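PDB 2OOI: SA0254 protein from Staphylococcus aureus subsp. aureus, which is of unknown function but carries a UTRA domain, the ligand-sensing module of GntR-type transcription regulators, and so probably binds a small effector molecule. Local coordinates for residues Tyr77-Asp80 with Asp81-Lys84. Sequence-based numbering, arbitrary orientation.
Sequences YLND and DIAK
Asn79 meets Ile82 through its side-chain amide, a compact example of how one residue can tie down the start of a helical turn. Its CG sits between the backbone N and the carbonyl carbon (chi1 85°), which folds the amide back over the chain that follows. OD1 then accepts the backbone N-H of Ile82 at 2.8 Å in an almost straight bond (173°), the donor tilted out of the amide's carbonyl plane. The main-chain O of the same residue receives Ala83 N at 3.2 Å, so Asn79 grips two successive amides with two different oxygens. ND2 reaches Asp81 OD2 only weakly, at 3.5 Å, with amide and carboxylate planes 60° apart. On its other oxygen, OD1, Asp81 forms a salt bridge with Lys84 NZ (3.4 Å), whose chain bends at its last torsion. The Lys84 ammonium, its NZ also 4.2 Å from Asp80 OD1 and so beyond a salt bridge, may offset some repulsion between the Asp80 and Asp81 carboxylates. Ile82 CG1 lies 3.4 Å from Asn79 OD1, while its CD1 lies at the edge of the Tyr77 ring. The buried methyl of Ala83 also touches Val24 and Leu52 of strands 20-30 and 49-58, and Ile82 rests on Tyr90 of helix 87-94. Side-chain oxygen to the N-H three residues on, main-chain oxygen to the fourth: the pattern resembles a helix N-terminus, here opening a turn with helical backbone angles (81-84) in the UTRA domain.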
loop_
_atom_site.group_PDB
_atom_site.type_symbol
_atom_site.label_atom_id
_atom_site.label_comp_id
_atom_site.label_asym_id
_atom_site.label_seq_id
_atom_site.Cartn_x
_atom_site.Cartn_y
_atom_site.Cartn_z
ATOM N N TYR B 77 26.700 -2.450 -14.646
ATOM C CA TYR B 77 27.673 -2.203 -13.580
ATOM C C TYR B 77 27.103 -1.432 -12.373
ATOM O O TYR B 77 26.356 -0.490 -12.521
ATOM C CB TYR B 77 28.897 -1.465 -14.110
ATOM C CG TYR B 77 29.939 -1.188 -13.044
ATOM C CD1 TYR B 77 30.973 -2.076 -12.799
ATOM C CD2 TYR B 77 29.874 -0.046 -12.271
ATOM C CE1 TYR B 77 31.923 -1.813 -11.826
ATOM C CE2 TYR B 77 30.810 0.219 -11.291
ATOM C CZ TYR B 77 31.828 -0.662 -11.072
ATOM O OH TYR B 77 32.751 -0.368 -10.106
ATOM N N LEU B 78 27.527 -1.852 -11.186
ATOM C CA LEU B 78 27.088 -1.303 -9.924
ATOM C C LEU B 78 28.252 -1.532 -8.942
ATOM O O LEU B 78 28.910 -2.569 -9.006
ATOM C CB LEU B 78 25.856 -2.073 -9.462
ATOM C CG LEU B 78 24.539 -1.413 -9.119
ATOM C CD1 LEU B 78 24.176 -0.390 -10.160
ATOM C CD2 LEU B 78 23.465 -2.476 -9.007
ATOM N N ASN B 79 28.519 -0.556 -8.078
ATOM C CA ASN B 79 29.395 -0.719 -6.919
ATOM C C ASN B 79 28.716 -0.061 -5.703
ATOM O O ASN B 79 27.612 0.510 -5.826
ATOM C CB ASN B 79 30.759 -0.097 -7.181
ATOM C CG ASN B 79 30.801 1.398 -6.875
ATOM O OD1 ASN B 79 29.845 2.129 -7.111
ATOM N ND2 ASN B 79 31.931 1.851 -6.329
ATOM N N ASP B 80 29.371 -0.115 -4.546
ATOM C CA ASP B 80 28.769 0.426 -3.317
ATOM C C ASP B 80 28.719 1.970 -3.222
ATOM O O ASP B 80 27.824 2.531 -2.587
ATOM C CB ASP B 80 29.407 -0.183 -2.056
ATOM C CG ASP B 80 30.877 0.139 -1.906
ATOM O OD1 ASP B 80 31.387 1.075 -2.548
ATOM O OD2 ASP B 80 31.516 -0.556 -1.103
ATOM N N ASP B 81 29.655 2.650 -3.868
ATOM C CA ASP B 81 29.557 4.081 -3.961
ATOM C C ASP B 81 28.329 4.468 -4.729
ATOM O O ASP B 81 27.542 5.253 -4.227
ATOM C CB ASP B 81 30.796 4.690 -4.602
ATOM C CG ASP B 81 31.997 4.660 -3.670
ATOM O OD1 ASP B 81 31.789 5.058 -2.492
ATOM O OD2 ASP B 81 33.122 4.247 -4.107
ATOM N N ILE B 82 28.131 3.927 -5.928
ATOM C CA ILE B 82 26.968 4.369 -6.693
ATOM C C ILE B 82 25.709 4.077 -5.820
ATOM O O ILE B 82 24.745 4.857 -5.785
ATOM C CB ILE B 82 26.862 3.821 -8.189
ATOM C CG1 ILE B 82 28.010 4.323 -9.028
ATOM C CG2 ILE B 82 25.518 4.066 -8.917
ATOM C CD1 ILE B 82 28.072 3.641 -10.363
ATOM N N ALA B 83 25.770 2.973 -5.072
ATOM C CA ALA B 83 24.701 2.566 -4.152
ATOM C C ALA B 83 24.399 3.556 -2.989
ATOM O O ALA B 83 23.355 3.457 -2.374
ATOM C CB ALA B 83 25.026 1.193 -3.603
ATOM N N LYS B 84 25.293 4.485 -2.672
ATOM C CA LYS B 84 24.982 5.513 -1.674
ATOM C C LYS B 84 23.894 6.468 -2.174
ATOM O O LYS B 84 23.094 6.944 -1.384
ATOM C CB LYS B 84 26.229 6.335 -1.273
ATOM C CG LYS B 84 27.368 5.525 -0.582
ATOM C CD LYS B 84 28.735 6.248 -0.668
ATOM C CE LYS B 84 29.874 5.532 0.118
ATOM N NZ LYS B 84 29.782 4.021 0.054
#